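Local coordinates for spike protein P1 (Pseudoalteromonas phage pm2, PDB 2VVE) that serves as the receptor-binding spike at the fivefold vertices of the virion, its C-terminal region carrying the receptor-binding activity, at residues S150-E164 with V201-A215. Sequence-based numbering, arbitrary orientation. Where two conformers were deposited one is given.
With CA (calcium ion), chain C.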
ATOM      1  N   SER A 150      39.383  29.849 -30.766  1.00 31.74           N
ATOM      2  CA  SER A 150      39.089  28.457 -31.073  0.50 31.95           C
ATOM      3  C   SER A 150      38.821  27.668 -29.796  1.00 27.67           C
ATOM      4  O   SER A 150      39.713  27.516 -28.950  1.00 29.71           O
ATOM      5  CB  SER A 150      40.244  27.823 -31.851  0.50 33.90           C
ATOM      6  OG  SER A 150      40.375  28.402 -33.134  0.50 33.00           O
ATOM      7  N   ILE A 151      37.596  27.172 -29.668  1.00 27.08           N
ATOM      8  CA  ILE A 151      37.196  26.366 -28.523  1.00 22.76           C
ATOM      9  C   ILE A 151      37.037  24.898 -28.921  1.00 23.33           C
ATOM     10  O   ILE A 151      36.271  24.571 -29.835  1.00 31.89           O
ATOM     11  CB  ILE A 151      35.884  26.902 -27.874  1.00 30.23           C
ATOM     12  CG1 ILE A 151      36.090  28.310 -27.286  1.00 22.82           C
ATOM     13  CG2 ILE A 151      35.335  25.924 -26.824  1.00 25.82           C
ATOM     14  CD1 ILE A 151      37.158  28.422 -26.181  1.00 22.87           C
ATOM     15  N   SER A 152      37.771  24.023 -28.234  1.00 25.87           N
ATOM     16  CA  SER A 152      37.607  22.578 -28.410  1.00 23.19           C
ATOM     17  C   SER A 152      36.500  22.084 -27.496  1.00 18.80           C
ATOM     18  O   SER A 152      36.423  22.475 -26.327  1.00 17.33           O
ATOM     19  CB  SER A 152      38.914  21.821 -28.133  1.00 24.11           C
ATOM     20  OG  SER A 152      39.899  22.138 -29.106  1.00 29.54           O
ATOM     21  N   VAL A 153      35.631  21.245 -28.052  1.00 19.27           N
ATOM     22  CA  VAL A 153      34.510  20.670 -27.312  1.00 19.20           C
ATOM     23  C   VAL A 153      34.485  19.144 -27.440  1.00 23.43           C
ATOM     24  O   VAL A 153      34.892  18.578 -28.458  1.00 19.12           O
ATOM     25  CB  VAL A 153      33.132  21.252 -27.753  1.00 21.60           C
ATOM     26  CG1 VAL A 153      33.085  22.772 -27.562  1.00 21.03           C
ATOM     27  CG2 VAL A 153      32.816  20.894 -29.189  1.00 20.41           C
ATOM     28  N   LYS A 154      34.033  18.488 -26.382  1.00 22.55           N
ATOM     29  CA  LYS A 154      33.789  17.056 -26.413  1.00 18.14           C
ATOM     30  C   LYS A 154      32.674  16.734 -25.414  1.00 21.98           C
ATOM     31  O   LYS A 154      32.948  16.461 -24.236  1.00 16.35           O
ATOM     32  CB  LYS A 154      35.073  16.254 -26.138  1.00 17.94           C
ATOM     33  CG  LYS A 154      34.877  14.730 -26.224  1.00 22.95           C
ATOM     34  CD  LYS A 154      36.188  13.972 -26.350  1.00 26.27           C
ATOM     35  CE  LYS A 154      36.612  13.819 -27.798  1.00 38.15           C
ATOM     36  NZ  LYS A 154      37.902  13.088 -27.898  1.00 50.17           N
ATOM     37  N   PRO A 155      31.406  16.785 -25.881  1.00 15.80           N
ATOM     38  CA  PRO A 155      30.275  16.494 -24.999  1.00 14.88           C
ATOM     39  C   PRO A 155      30.266  15.021 -24.583  1.00 12.75           C
ATOM     40  O   PRO A 155      30.760  14.169 -25.324  1.00 12.58           O
ATOM     41  CB  PRO A 155      29.049  16.842 -25.857  1.00 14.90           C
ATOM     42  CG  PRO A 155      29.543  16.731 -27.284  1.00 12.05           C
ATOM     43  CD  PRO A 155      30.975  17.150 -27.246  1.00 17.16           C
ATOM     44  N   ALA A 156      29.743  14.730 -23.398  1.00 16.32           N
ATOM     45  CA  ALA A 156      29.658  13.340 -22.932  1.00 10.59           C
ATOM     46  C   ALA A 156      28.398  13.108 -22.118  1.00 11.19           C
ATOM     47  O   ALA A 156      27.776  14.067 -21.638  1.00 11.27           O
ATOM     48  CB  ALA A 156      30.893  12.964 -22.117  1.00 12.27           C
ATOM     49  N   PHE A 157      28.005  11.838 -22.011  1.00 12.53           N
ATOM     50  CA  PHE A 157      27.123  11.389 -20.937  1.00 10.61           C
ATOM     51  C   PHE A 157      27.999  10.679 -19.945  1.00 10.60           C
ATOM     52  O   PHE A 157      28.729   9.760 -20.325  1.00 12.09           O
ATOM     53  CB  PHE A 157      26.084  10.388 -21.438  1.00 12.39           C
ATOM     54  CG  PHE A 157      25.186  10.924 -22.507  1.00 18.48           C
ATOM     55  CD1 PHE A 157      24.382  12.035 -22.269  1.00 13.75           C
ATOM     56  CD2 PHE A 157      25.132  10.306 -23.751  1.00 14.38           C
ATOM     57  CE1 PHE A 157      23.519  12.528 -23.272  1.00 15.82           C
ATOM     58  CE2 PHE A 157      24.289  10.793 -24.770  1.00 18.73           C
ATOM     59  CZ  PHE A 157      23.479  11.904 -24.520  1.00 18.51           C
ATOM     60  N   TYR A 158      27.948  11.119 -18.684  1.00  9.44           N
ATOM     61  CA  TYR A 158      28.515  10.335 -17.593  1.00 12.94           C
ATOM     62  C   TYR A 158      27.372   9.518 -16.991  1.00 14.31           C
ATOM     63  O   TYR A 158      26.399  10.092 -16.505  1.00 11.92           O
ATOM     64  CB  TYR A 158      29.117  11.233 -16.504  1.00  8.39           C
ATOM     65  CG  TYR A 158      30.380  11.984 -16.875  1.00 10.08           C
ATOM     66  CD1 TYR A 158      31.065  11.745 -18.083  1.00 16.84           C
ATOM     67  CD2 TYR A 158      30.896  12.934 -16.011  1.00 17.27           C
ATOM     68  CE1 TYR A 158      32.225  12.451 -18.394  1.00 20.89           C
ATOM     69  CE2 TYR A 158      32.042  13.635 -16.314  1.00 16.54           C
ATOM     70  CZ  TYR A 158      32.712  13.395 -17.486  1.00 19.48           C
ATOM     71  OH  TYR A 158      33.867  14.122 -17.722  1.00 16.95           O
ATOM     72  N   ILE A 159      27.490   8.192 -17.015  1.00 11.16           N
ATOM     73  CA  ILE A 159      26.395   7.315 -16.593  1.00  9.67           C
ATOM     74  C   ILE A 159      26.847   6.375 -15.473  1.00 13.86           C
ATOM     75  O   ILE A 159      27.919   5.766 -15.556  1.00 16.18           O
ATOM     76  CB  ILE A 159      25.833   6.485 -17.780  1.00 16.10           C
ATOM     77  CG1 ILE A 159      25.528   7.396 -18.982  1.00 10.55           C
ATOM     78  CG2 ILE A 159      24.592   5.672 -17.343  1.00 13.15           C
ATOM     79  CD1 ILE A 159      24.897   6.675 -20.187  1.00  8.85           C
ATOM     80  N   THR A 160      26.027   6.227 -14.434  1.00 11.97           N
ATOM     81  CA  THR A 160      26.384   5.295 -13.352  1.00 15.44           C
ATOM     82  C   THR A 160      26.417   3.861 -13.925  1.00 18.41           C
ATOM     83  O   THR A 160      25.543   3.484 -14.698  1.00 19.79           O
ATOM     84  CB  THR A 160      25.401   5.376 -12.155  1.00 16.17           C
ATOM     85  OG1 THR A 160      24.072   5.122 -12.608  1.00 19.17           O
ATOM     86  CG2 THR A 160      25.446   6.766 -11.484  1.00 17.33           C
ATOM     87  N   GLU A 161      27.441   3.082 -13.582  1.00 22.59           N
ATOM     88  CA  GLU A 161      27.510   1.691 -14.062  1.00 28.82           C
ATOM     89  C   GLU A 161      26.629   0.794 -13.203  1.00 33.75           C
ATOM     90  O   GLU A 161      26.057  -0.187 -13.689  1.00 28.64           O
ATOM     91  CB  GLU A 161      28.947   1.159 -14.096  1.00 35.50           C
ATOM     92  CG  GLU A 161      29.061  -0.174 -14.856  1.00 41.97           C
ATOM     93  CD  GLU A 161      30.480  -0.528 -15.246  1.00 56.76           C
ATOM     94  OE1 GLU A 161      31.325  -0.693 -14.337  1.00 71.97           O
ATOM     95  OE2 GLU A 161      30.745  -0.651 -16.466  1.00 41.73           O
ATOM     96  N   GLY A 162      26.547   1.121 -11.919  1.00 28.28           N
ATOM     97  CA  GLY A 162      25.519   0.558 -11.058  1.00 35.07           C
ATOM     98  C   GLY A 162      24.317   1.481 -11.087  1.00 35.30           C
ATOM     99  O   GLY A 162      24.164   2.299 -12.007  1.00 23.20           O
ATOM    100  N   ASP A 163      23.471   1.375 -10.069  1.00 34.95           N
ATOM    101  CA  ASP A 163      22.252   2.179 -10.019  1.00 34.23           C
ATOM    102  C   ASP A 163      22.523   3.602  -9.510  1.00 34.30           C
ATOM    103  O   ASP A 163      23.680   3.995  -9.343  1.00 32.36           O
ATOM    104  CB  ASP A 163      21.160   1.473  -9.203  1.00 34.00           C
ATOM    105  CG  ASP A 163      21.577   1.188  -7.771  1.00 44.78           C
ATOM    106  OD1 ASP A 163      22.570   1.772  -7.285  1.00 38.27           O
ATOM    107  OD2 ASP A 163      20.894   0.370  -7.122  1.00 41.01           O
ATOM    108  N   GLU A 164      21.459   4.364  -9.260  1.00 34.59           N
ATOM    109  CA  GLU A 164      21.587   5.767  -8.859  1.00 41.29           C
ATOM    110  C   GLU A 164      22.199   5.959  -7.457  1.00 40.61           C
ATOM    111  O   GLU A 164      22.543   7.085  -7.081  1.00 34.38           O
ATOM    112  CB  GLU A 164      20.243   6.508  -9.009  1.00 44.67           C
ATOM    113  CG  GLU A 164      19.204   6.237  -7.907  1.00 43.61           C
ATOM    114  CD  GLU A 164      18.410   4.947  -8.108  1.00 43.72           C
ATOM    115  OE1 GLU A 164      17.210   4.936  -7.755  1.00 48.58           O
ATOM    116  OE2 GLU A 164      18.972   3.947  -8.610  1.00 31.35           O
ATOM    117  N   VAL A 201      17.761   1.354 -12.441  1.00 25.35           N
ATOM    118  CA  VAL A 201      17.874   2.775 -12.691  1.00 20.62           C
ATOM    119  C   VAL A 201      19.346   3.146 -12.843  1.00 22.19           C
ATOM    120  O   VAL A 201      20.188   2.718 -12.052  1.00 25.08           O
ATOM    121  CB  VAL A 201      17.197   3.588 -11.557  1.00 20.92           C
ATOM    122  CG1 VAL A 201      17.409   5.074 -11.736  1.00 20.12           C
ATOM    123  CG2 VAL A 201      15.708   3.259 -11.484  1.00 26.03           C
ATOM    124  N   HIS A 202      19.646   3.922 -13.881  1.00 15.82           N
ATOM    125  CA  HIS A 202      20.973   4.479 -14.085  1.00 12.72           C
ATOM    126  C   HIS A 202      20.819   5.988 -14.237  1.00 19.26           C
ATOM    127  O   HIS A 202      19.901   6.472 -14.902  1.00 20.50           O
ATOM    128  CB  HIS A 202      21.654   3.900 -15.333  1.00 17.43           C
ATOM    129  CG  HIS A 202      21.933   2.430 -15.236  1.00 18.27           C
ATOM    130  ND1 HIS A 202      23.158   1.934 -14.854  1.00 22.04           N
ATOM    131  CD2 HIS A 202      21.132   1.352 -15.430  1.00 16.22           C
ATOM    132  CE1 HIS A 202      23.114   0.614 -14.837  1.00 20.90           C
ATOM    133  NE2 HIS A 202      21.893   0.235 -15.178  1.00 17.57           N
ATOM    134  N   ARG A 203      21.714   6.717 -13.595  1.00 14.31           N
ATOM    135  CA  ARG A 203      21.683   8.184 -13.621  1.00 10.99           C
ATOM    136  C   ARG A 203      22.670   8.698 -14.666  1.00 14.55           C
ATOM    137  O   ARG A 203      23.807   8.206 -14.759  1.00 14.11           O
ATOM    138  CB  ARG A 203      22.008   8.757 -12.243  1.00 11.78           C
ATOM    139  CG  ARG A 203      21.887  10.274 -12.124  1.00 13.56           C
ATOM    140  CD  ARG A 203      21.563  10.661 -10.684  1.00 10.34           C
ATOM    141  NE  ARG A 203      20.194  10.243 -10.333  1.00 16.16           N
ATOM    142  CZ  ARG A 203      19.650  10.355  -9.124  1.00 18.66           C
ATOM    143  NH1 ARG A 203      20.354  10.863  -8.127  1.00 17.40           N
ATOM    144  NH2 ARG A 203      18.393   9.956  -8.917  1.00 18.69           N
ATOM    145  N   VAL A 204      22.213   9.683 -15.441  1.00 12.18           N
ATOM    146  CA  VAL A 204      22.965  10.228 -16.582  1.00 10.16           C
ATOM    147  C   VAL A 204      23.200  11.731 -16.433  1.00 12.03           C
ATOM    148  O   VAL A 204      22.245  12.495 -16.270  1.00 12.27           O
ATOM    149  CB  VAL A 204      22.220   9.970 -17.932  1.00 13.74           C
ATOM    150  CG1 VAL A 204      23.065  10.458 -19.116  1.00 13.33           C
ATOM    151  CG2 VAL A 204      21.844   8.497 -18.087  1.00 11.72           C
ATOM    152  N   PHE A 205      24.470  12.143 -16.499  1.00 12.65           N
ATOM    153  CA  PHE A 205      24.865  13.561 -16.455  1.00 12.48           C
ATOM    154  C   PHE A 205      25.388  14.007 -17.838  1.00 10.59           C
ATOM    155  O   PHE A 205      26.497  13.619 -18.250  1.00 11.07           O
ATOM    156  CB  PHE A 205      25.972  13.806 -15.413  1.00 13.43           C
ATOM    157  CG  PHE A 205      25.610  13.427 -14.001  1.00 10.20           C
ATOM    158  CD1 PHE A 205      25.206  14.407 -13.094  1.00 12.08           C
ATOM    159  CD2 PHE A 205      25.718  12.106 -13.562  1.00 13.47           C
ATOM    160  CE1 PHE A 205      24.889  14.072 -11.777  1.00  9.62           C
ATOM    161  CE2 PHE A 205      25.399  11.765 -12.239  1.00 11.51           C
ATOM    162  CZ  PHE A 205      24.978  12.747 -11.354  1.00 18.69           C
ATOM    163  N   PRO A 206      24.595  14.799 -18.575  1.00 10.16           N
ATOM    164  CA  PRO A 206      25.117  15.399 -19.806  1.00 12.79           C
ATOM    165  C   PRO A 206      26.101  16.526 -19.473  1.00 12.14           C
ATOM    166  O   PRO A 206      25.739  17.498 -18.793  1.00 13.88           O
ATOM    167  CB  PRO A 206      23.852  15.936 -20.508  1.00 16.20           C
ATOM    168  CG  PRO A 206      22.688  15.290 -19.795  1.00 15.13           C
ATOM    169  CD  PRO A 206      23.170  15.129 -18.375  1.00 13.21           C
ATOM    170  N   VAL A 207      27.341  16.384 -19.938  1.00 11.13           N
ATOM    171  CA  VAL A 207      28.412  17.317 -19.574  1.00 13.10           C
ATOM    172  C   VAL A 207      29.306  17.717 -20.733  1.00 12.11           C
ATOM    173  O   VAL A 207      29.353  17.028 -21.770  1.00 11.00           O
ATOM    174  CB  VAL A 207      29.340  16.721 -18.464  1.00 16.10           C
ATOM    175  CG1 VAL A 207      28.537  16.329 -17.233  1.00 13.41           C
ATOM    176  CG2 VAL A 207      30.146  15.533 -18.997  1.00 14.60           C
ATOM    177  N   GLU A 208      30.032  18.827 -20.546  1.00 10.96           N
ATOM    178  CA  GLU A 208      31.166  19.166 -21.411  1.00 14.65           C
ATOM    179  C   GLU A 208      32.460  18.668 -20.732  1.00 15.01           C
ATOM    180  O   GLU A 208      32.728  19.031 -19.584  1.00 14.28           O
ATOM    181  CB  GLU A 208      31.219  20.682 -21.644  1.00 13.09           C
ATOM    182  CG  GLU A 208      32.431  21.139 -22.483  1.00 14.17           C
ATOM    183  CD  GLU A 208      32.560  20.377 -23.807  1.00 19.76           C
ATOM    184  OE1 GLU A 208      31.658  20.505 -24.680  1.00 19.99           O
ATOM    185  OE2 GLU A 208      33.568  19.651 -23.974  1.00 19.08           O
ATOM    186  N   THR A 209      33.257  17.853 -21.431  1.00 11.32           N
ATOM    187  CA  THR A 209      34.451  17.231 -20.822  1.00 15.98           C
ATOM    188  C   THR A 209      35.741  18.012 -21.068  1.00 17.96           C
ATOM    189  O   THR A 209      36.775  17.734 -20.450  1.00 17.26           O
ATOM    190  CB  THR A 209      34.685  15.765 -21.293  1.00 19.25           C
ATOM    191  OG1 THR A 209      34.959  15.741 -22.700  1.00 16.06           O
ATOM    192  CG2 THR A 209      33.495  14.876 -20.974  1.00 14.78           C
ATOM    193  N   GLU A 210      35.686  18.957 -22.002  1.00 16.46           N
ATOM    194  CA  GLU A 210      36.883  19.657 -22.444  1.00 15.10           C
ATOM    195  C   GLU A 210      36.833  21.080 -21.918  1.00 19.25           C
ATOM    196  O   GLU A 210      35.907  21.831 -22.229  1.00 21.32           O
ATOM    197  CB  GLU A 210      36.983  19.630 -23.979  1.00 19.86           C
ATOM    198  CG  GLU A 210      38.218  20.305 -24.566  1.00 29.83           C
ATOM    199  CD  GLU A 210      39.495  19.519 -24.346  1.00 38.59           C
ATOM    200  OE1 GLU A 210      39.463  18.272 -24.442  1.00 46.82           O
ATOM    201  OE2 GLU A 210      40.537  20.158 -24.088  1.00 57.75           O
ATOM    202  N   LEU A 211      37.817  21.428 -21.088  1.00 19.47           N
ATOM    203  CA  LEU A 211      37.970  22.789 -20.601  1.00 19.81           C
ATOM    204  C   LEU A 211      39.123  23.417 -21.393  1.00 26.06           C
ATOM    205  O   LEU A 211      40.295  23.136 -21.132  1.00 22.25           O
ATOM    206  CB  LEU A 211      38.227  22.800 -19.083  1.00 19.34           C
ATOM    207  CG  LEU A 211      38.475  24.142 -18.370  1.00 21.17           C
ATOM    208  CD1 LEU A 211      37.316  25.114 -18.564  1.00 20.99           C
ATOM    209  CD2 LEU A 211      38.735  23.918 -16.894  1.00 26.04           C
ATOM    210  N   ASP A 212      38.770  24.239 -22.378  1.00 22.39           N
ATOM    211  CA  ASP A 212      39.731  24.786 -23.336  1.00 25.93           C
ATOM    212  C   ASP A 212      40.610  25.836 -22.663  1.00 27.81           C
ATOM    213  O   ASP A 212      40.119  26.678 -21.914  1.00 24.03           O
ATOM    214  CB  ASP A 212      38.990  25.369 -24.548  1.00 20.92           C
ATOM    215  CG  ASP A 212      39.919  25.753 -25.684  1.00 28.72           C
ATOM    216  OD1 ASP A 212      40.666  26.743 -25.542  1.00 33.13           O
ATOM    217  OD2 ASP A 212      39.897  25.074 -26.736  1.00 19.32           O
ATOM    218  N   TYR A 213      41.912  25.761 -22.932  1.00 28.26           N
ATOM    219  CA  TYR A 213      42.896  26.702 -22.391  1.00 32.49           C
ATOM    220  C   TYR A 213      42.484  28.162 -22.593  1.00 24.68           C
ATOM    221  O   TYR A 213      42.632  28.992 -21.684  1.00 29.49           O
ATOM    222  CB  TYR A 213      44.270  26.426 -23.021  1.00 34.11           C
ATOM    223  CG  TYR A 213      45.342  27.449 -22.709  1.00 37.00           C
ATOM    224  CD1 TYR A 213      46.046  27.403 -21.507  1.00 46.95           C
ATOM    225  CD2 TYR A 213      45.658  28.458 -23.622  1.00 46.32           C
ATOM    226  CE1 TYR A 213      47.032  28.339 -21.217  1.00 39.60           C
ATOM    227  CE2 TYR A 213      46.641  29.402 -23.342  1.00 48.21           C
ATOM    228  CZ  TYR A 213      47.325  29.336 -22.138  1.00 55.04           C
ATOM    229  OH  TYR A 213      48.302  30.263 -21.852  1.00 47.03           O
ATOM    230  N   ASP A 214      41.963  28.459 -23.783  1.00 25.60           N
ATOM    231  CA  ASP A 214      41.577  29.814 -24.166  1.00 28.33           C
ATOM    232  C   ASP A 214      40.406  30.343 -23.348  1.00 28.21           C
ATOM    233  O   ASP A 214      40.338  31.538 -23.065  1.00 29.76           O
ATOM    234  CB  ASP A 214      41.255  29.866 -25.656  1.00 31.00           C
ATOM    235  CG  ASP A 214      42.450  29.496 -26.525  1.00 30.84           C
ATOM    236  OD1 ASP A 214      43.557  30.032 -26.309  1.00 34.94           O
ATOM    237  OD2 ASP A 214      42.279  28.669 -27.437  1.00 33.49           O
ATOM    238  N   ALA A 215      39.497  29.443 -22.972  1.00 24.07           N
ATOM    239  CA  ALA A 215      38.358  29.766 -22.118  1.00 26.68           C
ATOM    240  C   ALA A 215      38.819  30.107 -20.707  1.00 25.39           C
ATOM    241  O   ALA A 215      38.285  31.018 -20.083  1.00 27.04           O
ATOM    242  CB  ALA A 215      37.354  28.604 -22.087  1.00 22.98           C
TER
HETATM  243 CA    CA C1336      41.534  26.551 -27.926  1.00 30.30          CA
HETATM  244  O   HOH W   1      42.082  30.338 -30.045  1.00 39.86           O
HETATM  245  O   HOH W   2      34.796  23.327 -24.391  1.00 20.20           O
HETATM  246  O   HOH W   3      41.128  25.077 -29.342  1.00 29.16           O
HETATM  247  O   HOH W   4      43.358  25.469 -26.817  1.00 27.06           O
HETATM  248  O   HOH W   5      43.152  26.933 -29.646  1.00 24.30           O
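With CG trans to the backbone nitrogen (chi1 -171°), Asp-212 extends its carboxylate toward Ser-150 and Ser-152; the same disposition in Glu-208 (chi1 177°), followed by a bend at chi2, returns its carboxylate to the backbone of Lys-154. Strands 155-160 and 201-208 run antiparallel, their short axes at 158°, with paired backbone bonds at Ala-156/Val-207 and Tyr-158/Phe-205. Their sheet also holds strands 116-120 and 169-172, in an all-antiparallel domain consistent with a jelly-roll. On one face, Val-207 CG2 sits 3.6 Å from the centroid of the Tyr-158 ring, nearly on its normal, a CH-pi contact. Thr-209 CG2 lies near Tyr-158 OH and 3.4 Å from Ala-156 CB, tighter than usual, while that hydroxyl bonds to Ala-100 O. On the other face, Val-204 CG1 meets the Phe-157 ring obliquely, while Val-204 and Ile-159 lie alongside each other.

At both ends of the pairing, side chains join the backbone bonds. Glu-208 OE2 receives Lys-154 N at 2.7 Å on its syn lone pair and Glu-210 N on its anti one, while OE1 goes to Thr-229. Thr-209 donates twice to Lys-154 O: OG1 in the carbonyl plane on a lone pair, N above that plane. At the opposite end Thr-160 N donates to Arg-203 O and Arg-203 N to Thr-160 OG1; Thr-160 O, near the imidazole plane, accepts from His-202 ND1 at 2.8 Å, and NE2 reaches Ser-198 O.

Asp-212 chelates calcium through both oxygens, Asp-214 OD2 and Ser-150 O each bind it at 2.3 Å, and three waters bring the coordination to seven oxygens. Asp-212 OD2 also accepts Ser-152 N at 2.8 Å, and OD1 caps the helix at Asp-214 N. Shared coordination ties the start of helix 213-219 to Ser-150, just before strand 151-160; the cation probably offsets the mutual repulsion of these oxygens.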